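Local coordinates for 373aa long hypothetical citrate synthase (PDB 1VGP), which is a predicted member of the citrate synthase family, a mainly helical protein whose assembly here holds two copies of the chain, at residues I79-E84 with R96-L101; A89-I94 with A129-L134; S208-P213 with V330-R335. One frame throughout, in Å; residues are numbered along the deposited sequence.

Interaction 1. Residues I79-E84 with R96-L101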
# COMPACT_ATOMS: atom_id res chain seq x y z
N ILE A 79 -9.51 18.29 -6.38
CA ILE A 79 -10.53 18.57 -7.40
C ILE A 79 -9.88 19.01 -8.71
O ILE A 79 -10.32 18.63 -9.80
CB ILE A 79 -11.53 19.64 -6.92
CG1 ILE A 79 -12.59 18.98 -6.04
CG2 ILE A 79 -12.20 20.32 -8.10
CD1 ILE A 79 -13.42 19.94 -5.23
N LYS A 80 -8.82 19.81 -8.59
CA LYS A 80 -8.02 20.23 -9.73
C LYS A 80 -7.41 19.00 -10.41
O LYS A 80 -7.39 18.89 -11.64
CB LYS A 80 -6.91 21.15 -9.23
CG LYS A 80 -6.07 21.81 -10.30
CD LYS A 80 -5.41 23.05 -9.73
CE LYS A 80 -4.20 23.51 -10.53
NZ LYS A 80 -4.53 23.87 -11.94
N PHE A 81 -6.91 18.10 -9.58
CA PHE A 81 -6.40 16.82 -10.04
C PHE A 81 -7.44 16.10 -10.89
O PHE A 81 -7.14 15.60 -11.97
CB PHE A 81 -6.03 15.94 -8.83
CG PHE A 81 -5.84 14.49 -9.17
CD1 PHE A 81 -4.85 14.09 -10.07
CD2 PHE A 81 -6.66 13.52 -8.59
CE1 PHE A 81 -4.67 12.74 -10.37
CE2 PHE A 81 -6.48 12.18 -8.88
CZ PHE A 81 -5.48 11.78 -9.78
N LEU A 82 -8.67 16.04 -10.38
CA LEU A 82 -9.69 15.22 -11.00
C LEU A 82 -10.01 15.71 -12.41
O LEU A 82 -10.00 14.93 -13.37
CB LEU A 82 -10.96 15.20 -10.15
CG LEU A 82 -10.82 14.45 -8.81
CD1 LEU A 82 -12.12 14.50 -8.05
CD2 LEU A 82 -10.42 13.00 -9.07
N ARG A 83 -10.28 17.01 -12.55
CA ARG A 83 -10.67 17.54 -13.85
C ARG A 83 -9.49 17.72 -14.80
O ARG A 83 -9.67 17.80 -16.01
CB ARG A 83 -11.43 18.86 -13.72
CG ARG A 83 -11.12 19.69 -12.50
CD ARG A 83 -11.65 21.10 -12.71
NE ARG A 83 -12.66 21.51 -11.74
CZ ARG A 83 -13.96 21.63 -12.01
NH1 ARG A 83 -14.44 21.24 -13.19
NH2 ARG A 83 -14.78 22.16 -11.11
N GLU A 84 -8.28 17.75 -14.25
CA GLU A 84 -7.10 17.92 -15.08
C GLU A 84 -6.56 16.58 -15.59
O GLU A 84 -5.88 16.54 -16.61
CB GLU A 84 -6.00 18.65 -14.30
CG GLU A 84 -6.05 20.16 -14.44
CD GLU A 84 -4.69 20.81 -14.32
OE1 GLU A 84 -3.75 20.37 -15.03
OE2 GLU A 84 -4.54 21.77 -13.52
N ARG A 96 -6.96 5.90 -5.59
CA ARG A 96 -5.67 5.72 -4.92
C ARG A 96 -4.92 7.04 -4.82
O ARG A 96 -4.46 7.44 -3.74
CB ARG A 96 -4.82 4.72 -5.71
CG ARG A 96 -3.53 4.32 -5.03
CD ARG A 96 -2.71 3.46 -5.98
NE ARG A 96 -2.38 4.19 -7.19
CZ ARG A 96 -2.10 3.62 -8.36
NH1 ARG A 96 -2.17 2.31 -8.50
NH2 ARG A 96 -1.75 4.38 -9.39
N THR A 97 -4.79 7.72 -5.94
CA THR A 97 -4.06 8.97 -6.00
C THR A 97 -4.74 10.05 -5.15
O THR A 97 -4.09 10.78 -4.39
CB THR A 97 -3.93 9.44 -7.46
OG1 THR A 97 -3.48 8.35 -8.27
CG2 THR A 97 -2.94 10.58 -7.58
N ALA A 98 -6.06 10.15 -5.27
CA ALA A 98 -6.81 11.18 -4.56
C ALA A 98 -6.65 11.01 -3.05
O ALA A 98 -6.44 11.98 -2.33
CB ALA A 98 -8.26 11.12 -4.96
N VAL A 99 -6.75 9.77 -2.58
CA VAL A 99 -6.57 9.51 -1.15
C VAL A 99 -5.15 9.90 -0.72
O VAL A 99 -4.93 10.45 0.35
CB VAL A 99 -6.82 8.02 -0.83
CG1 VAL A 99 -6.55 7.74 0.66
CG2 VAL A 99 -8.25 7.64 -1.19
N SER A 100 -4.18 9.61 -1.59
CA SER A 100 -2.80 9.97 -1.33
C SER A 100 -2.67 11.49 -1.22
O SER A 100 -2.00 11.99 -0.31
CB SER A 100 -1.91 9.46 -2.47
OG SER A 100 -0.55 9.71 -2.19
N LEU A 101 -3.31 12.21 -2.14
CA LEU A 101 -3.30 13.67 -2.12
C LEU A 101 -3.99 14.18 -0.86
O LEU A 101 -3.53 15.13 -0.23
CB LEU A 101 -3.99 14.22 -3.37
CG LEU A 101 -3.27 13.98 -4.69
CD1 LEU A 101 -4.25 14.01 -5.85
CD2 LEU A 101 -2.20 15.05 -4.87
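Phe81 of helix 76-84 packs on Thr97, Ala98 and Leu101 of helix 91-105, joining the two arms of an antiparallel helical hairpin. The segment axes approach to 10.6 Å and run at 157° to each other. Phe81 CG lies anti to its backbone N (chi1 165°), which sends the ring to the next helix. Leu101 CD1 sits over one ring face, toward the rim. Leu101 CD1 is 4.0 Å from the centroid of the Phe81 ring and 26° off the normal, a CH-pi contact. The far end of the ring reaches Thr97, with CZ of Phe81 3.6 Å from CG2 of Thr97. These two side chains cross at about a right angle. Ala98 CB is a looser apolar neighbour, 4.4 Å from CE2 of Phe81. In this mainly helical citrate synthase fold, the hairpin also borders the second subunit. Leu101 of that subunit packs on Phe81 as well. The Thr97 hydroxyl is turned to other partners. Its OG1 is hydrogen-bonded to Asp93 O in its own helix and to Ser100 OG of the second subunit, while the methyl faces the phenyl ring.

Interaction 2. Residues A89-I94 with A129-L134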
# COMPACT_ATOMS: atom_id res chain seq x y z
N ALA A 89 -8.28 7.10 -17.29
CA ALA A 89 -7.66 6.49 -16.11
C ALA A 89 -8.61 5.50 -15.46
O ALA A 89 -9.83 5.67 -15.49
CB ALA A 89 -7.28 7.58 -15.12
N GLN A 90 -8.05 4.46 -14.85
CA GLN A 90 -8.83 3.53 -14.03
C GLN A 90 -9.35 4.23 -12.79
O GLN A 90 -8.58 4.80 -12.02
CB GLN A 90 -7.96 2.34 -13.62
CG GLN A 90 -7.55 1.44 -14.78
CD GLN A 90 -6.60 0.34 -14.34
OE1 GLN A 90 -6.79 -0.29 -13.30
NE2 GLN A 90 -5.57 0.09 -15.15
N PRO A 91 -10.68 4.20 -12.57
CA PRO A 91 -11.24 4.84 -11.37
C PRO A 91 -10.53 4.46 -10.05
O PRO A 91 -10.41 5.28 -9.15
CB PRO A 91 -12.71 4.42 -11.40
CG PRO A 91 -13.00 4.22 -12.85
CD PRO A 91 -11.73 3.67 -13.46
N MET A 92 -10.05 3.22 -9.96
CA MET A 92 -9.29 2.79 -8.78
C MET A 92 -8.01 3.60 -8.62
O MET A 92 -7.67 4.03 -7.52
CB MET A 92 -8.93 1.31 -8.85
CG MET A 92 -10.07 0.37 -8.53
SD MET A 92 -10.96 0.75 -7.00
CE MET A 92 -10.12 -0.37 -5.85
N ASP A 93 -7.29 3.79 -9.72
CA ASP A 93 -6.07 4.58 -9.69
C ASP A 93 -6.38 6.04 -9.36
O ASP A 93 -5.59 6.73 -8.70
CB ASP A 93 -5.34 4.49 -11.02
CG ASP A 93 -4.92 3.08 -11.37
OD1 ASP A 93 -4.86 2.22 -10.46
OD2 ASP A 93 -4.65 2.82 -12.56
N ILE A 94 -7.54 6.52 -9.81
CA ILE A 94 -7.96 7.85 -9.43
C ILE A 94 -8.12 7.88 -7.92
O ILE A 94 -7.60 8.77 -7.24
CB ILE A 94 -9.30 8.25 -10.11
CG1 ILE A 94 -9.09 8.41 -11.61
CG2 ILE A 94 -9.83 9.55 -9.52
CD1 ILE A 94 -7.96 9.37 -11.96
N ALA A 129 -17.98 9.97 -7.46
CA ALA A 129 -19.02 10.62 -8.26
C ALA A 129 -18.43 11.74 -9.13
O ALA A 129 -18.78 11.87 -10.31
CB ALA A 129 -20.12 11.18 -7.35
N ASN A 130 -17.54 12.55 -8.55
CA ASN A 130 -16.94 13.68 -9.26
C ASN A 130 -16.17 13.21 -10.48
O ASN A 130 -16.22 13.84 -11.54
CB ASN A 130 -16.00 14.44 -8.33
CG ASN A 130 -16.72 15.46 -7.47
OD1 ASN A 130 -16.09 16.26 -6.77
ND2 ASN A 130 -18.05 15.44 -7.52
N TYR A 131 -15.46 12.10 -10.35
CA TYR A 131 -14.68 11.62 -11.47
C TYR A 131 -15.59 11.09 -12.58
O TYR A 131 -15.29 11.27 -13.76
CB TYR A 131 -13.72 10.51 -11.04
CG TYR A 131 -12.79 10.10 -12.16
CD1 TYR A 131 -11.99 11.05 -12.79
CD2 TYR A 131 -12.73 8.79 -12.60
CE1 TYR A 131 -11.15 10.70 -13.85
CE2 TYR A 131 -11.90 8.41 -13.66
CZ TYR A 131 -11.12 9.37 -14.27
OH TYR A 131 -10.28 9.01 -15.31
N ALA A 132 -16.68 10.44 -12.19
CA ALA A 132 -17.62 9.86 -13.13
C ALA A 132 -18.27 10.94 -14.01
O ALA A 132 -18.44 10.74 -15.22
CB ALA A 132 -18.69 9.07 -12.39
N ARG A 133 -18.61 12.07 -13.41
CA ARG A 133 -19.17 13.20 -14.15
C ARG A 133 -18.12 13.80 -15.07
O ARG A 133 -18.32 13.90 -16.28
CB ARG A 133 -19.66 14.28 -13.18
CG ARG A 133 -20.54 13.76 -12.05
CD ARG A 133 -22.01 13.85 -12.43
NE ARG A 133 -22.35 15.17 -12.94
CZ ARG A 133 -23.57 15.53 -13.31
NH1 ARG A 133 -24.60 14.70 -13.14
NH2 ARG A 133 -23.77 16.72 -13.86
N LEU A 134 -17.01 14.21 -14.48
CA LEU A 134 -15.89 14.77 -15.24
C LEU A 134 -15.52 13.87 -16.42
O LEU A 134 -15.23 14.34 -17.51
CB LEU A 134 -14.68 14.94 -14.33
CG LEU A 134 -14.44 16.31 -13.71
CD1 LEU A 134 -15.74 17.10 -13.64
CD2 LEU A 134 -13.84 16.13 -12.32
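Tyr131 of helix 113-135 meets Ile94, Pro91 and Ala89 at the start of helix 91-105. The Tyr131 side chain takes part in each direct contact between the two segments. Ile94 lies over one ring face. Ile94 CG1 is 3.5 Å from the centroid of the Tyr131 ring and 16° off the normal, a CH-pi contact. CD1 and CG2 of Ile94 flank this atom on the same face. CD1 of Ile94 lies 3.9 Å from CZ of Tyr131, and CG2 of Ile94 is 4.0 Å from CG of Tyr131. The long axes of the two side chains cross at about a right angle. Pro91 is a more distant neighbour, with CG of Pro91 4.4 Å from CE2 of Tyr131. Ala89 attends the hydroxyl end. Ala89 CB is 4.3 Å from CZ of Tyr131, and the Ala89 carbonyl oxygen stands at the ring edge, near the ring plane.

A side-chain torsion and a helix start set these positions. With chi1 at -173°, the ring of Tyr131 stands out from its helix to meet the incoming chain. On the other side, Gln90 is the N-cap of helix 91-105. Gln90 O accepts a hydrogen bond from Ile94 N at 3.0 Å, which places Ile94 in the first helical turn. Ile104 of the second subunit packs on Ala89 and Ile94, so this helix start also borders the dimer partner.

The contact between the segments is mainly apolar, yet the phenol is not left without a polar partner. Tyr131 OH donates a hydrogen bond to the carbonyl oxygen of Arg86, in the link before helix 91-105. The ring thus packs on the first turn of that helix by its face and is tied by its hydroxyl to the chain leading into it.

Interaction 3. Residues S208-P213 with V330-R335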
# COMPACT_ATOMS: atom_id res chain seq x y z
N SER A 208 -4.84 -0.22 -3.26
CA SER A 208 -3.83 -0.76 -4.16
C SER A 208 -3.94 -2.27 -4.27
O SER A 208 -3.66 -2.85 -5.32
CB SER A 208 -2.42 -0.40 -3.66
OG SER A 208 -2.18 0.98 -3.77
N ALA A 209 -4.35 -2.91 -3.18
CA ALA A 209 -4.53 -4.36 -3.19
C ALA A 209 -5.90 -4.72 -3.75
O ALA A 209 -6.02 -5.66 -4.54
CB ALA A 209 -4.37 -4.92 -1.77
N LEU A 210 -6.92 -3.98 -3.35
CA LEU A 210 -8.28 -4.30 -3.76
C LEU A 210 -8.47 -4.32 -5.28
O LEU A 210 -9.23 -5.15 -5.79
CB LEU A 210 -9.27 -3.31 -3.13
CG LEU A 210 -10.74 -3.55 -3.52
CD1 LEU A 210 -11.21 -4.91 -3.00
CD2 LEU A 210 -11.59 -2.44 -2.95
N LYS A 211 -7.78 -3.44 -5.99
CA LYS A 211 -7.92 -3.37 -7.44
C LYS A 211 -7.18 -4.51 -8.13
O LYS A 211 -7.30 -4.68 -9.34
CB LYS A 211 -7.43 -2.02 -7.98
CG LYS A 211 -5.95 -1.73 -7.74
CD LYS A 211 -5.41 -0.71 -8.74
CE LYS A 211 -5.13 -1.36 -10.08
NZ LYS A 211 -4.70 -0.38 -11.12
N GLY A 212 -6.41 -5.28 -7.38
CA GLY A 212 -5.76 -6.45 -7.95
C GLY A 212 -6.77 -7.40 -8.57
O GLY A 212 -7.82 -7.67 -7.98
N PRO A 213 -6.50 -7.92 -9.78
CA PRO A 213 -7.41 -8.83 -10.48
C PRO A 213 -7.58 -10.18 -9.80
O PRO A 213 -8.60 -10.84 -9.96
CB PRO A 213 -6.77 -8.97 -11.86
CG PRO A 213 -5.34 -8.71 -11.62
CD PRO A 213 -5.30 -7.63 -10.58
N VAL A 330 -16.84 1.87 -6.03
CA VAL A 330 -18.02 1.92 -5.15
C VAL A 330 -17.91 0.86 -4.04
O VAL A 330 -18.28 1.12 -2.89
CB VAL A 330 -19.34 1.69 -5.95
CG1 VAL A 330 -20.55 1.93 -5.05
CG2 VAL A 330 -19.39 2.63 -7.15
N PHE A 331 -17.41 -0.32 -4.39
CA PHE A 331 -17.00 -1.32 -3.42
C PHE A 331 -16.10 -0.66 -2.36
O PHE A 331 -16.34 -0.76 -1.15
CB PHE A 331 -16.25 -2.43 -4.15
CG PHE A 331 -16.01 -3.68 -3.33
CD1 PHE A 331 -15.72 -3.62 -1.98
CD2 PHE A 331 -16.03 -4.93 -3.95
CE1 PHE A 331 -15.46 -4.78 -1.24
CE2 PHE A 331 -15.78 -6.09 -3.22
CZ PHE A 331 -15.50 -6.01 -1.87
N ALA A 332 -15.06 0.03 -2.84
CA ALA A 332 -14.06 0.62 -1.96
C ALA A 332 -14.69 1.63 -0.99
O ALA A 332 -14.28 1.71 0.18
CB ALA A 332 -12.99 1.30 -2.79
N SER A 333 -15.66 2.38 -1.48
CA SER A 333 -16.39 3.34 -0.65
C SER A 333 -16.93 2.66 0.59
O SER A 333 -16.85 3.19 1.69
CB SER A 333 -17.57 3.94 -1.42
OG SER A 333 -17.38 3.79 -2.81
N ALA A 334 -17.49 1.47 0.39
CA ALA A 334 -18.04 0.71 1.50
C ALA A 334 -16.90 0.15 2.35
O ALA A 334 -16.88 0.32 3.57
CB ALA A 334 -18.91 -0.41 0.97
N ARG A 335 -15.96 -0.52 1.69
CA ARG A 335 -15.01 -1.34 2.41
C ARG A 335 -14.04 -0.49 3.24
O ARG A 335 -13.49 -0.96 4.23
CB ARG A 335 -14.23 -2.23 1.42
CG ARG A 335 -13.33 -3.28 2.06
CD ARG A 335 -13.99 -4.05 3.21
NE ARG A 335 -15.21 -4.74 2.80
CZ ARG A 335 -15.24 -5.86 2.09
NH1 ARG A 335 -14.12 -6.44 1.67
NH2 ARG A 335 -16.41 -6.42 1.79
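Leu210 of helix 199-210 packs on Ala332 and Phe331 of helix 327-346, close to the centre of this mainly helical citrate synthase fold. The direct contact is apolar and small. One methyl of Leu210 carries it. CD2 of Leu210 is 4.0 Å from CB of Ala332 and 4.4 Å from CD1 of Phe331. The approach to the phenyl ring is oblique. CB of Leu210 points toward the other segment, and a chi1 of 179° sets CG opposite the residue's own N and brings CD2 to Ala332. No hydrogen bond joins the two segments. Met92 and Leu95 of helix 91-105 add further apolar cover, Met92 against Leu210 and Leu95 against Ala332.

Polar contacts hold the end of 208-213. Within the turn, Gly212 N is hydrogen-bonded to Ala209 O at 2.9 Å, where the chain bends to Pro213. Two further bonds reach the second subunit: Ser208 O accepts a hydrogen bond from Ser197 OG of that subunit, and Lys211 NZ forms a salt bridge with its Asp198.

Aromatic and cationic groups gather beside the Leu210 contact. His177 makes an edge-to-face ring pair with Phe331, and its carbonyl oxygen accepts a hydrogen bond from Arg335 NE. The Arg335 guanidinium turns one face to the edge of the Phe331 ring, with CE1 of Phe331 3.4 Å above the guanidinium plane, over its centre.

In the fold
Interactions 1 and 2 share helix 91-105, and their centres are 9 Å apart. Leu82 joins them: its CD2 is 3.5 Å from CG2 of Ile94, and its CB is 3.7 Å from CD2 of Leu134. Interaction 3 lies deeper, about 5 Å from the centre of the chain, and its centre is 13 Å from that of interaction 2. A salt bridge connects those two, with Lys211 NZ 2.7 Å from OD1 of Asp93. Lys211 NZ also lies 3.0 Å from OE1 of Gln90, a probable hydrogen bond. Interactions 1 and 3 are about 17 Å apart between centres and meet through Arg96 and Ser208. All three contacts border the second subunit.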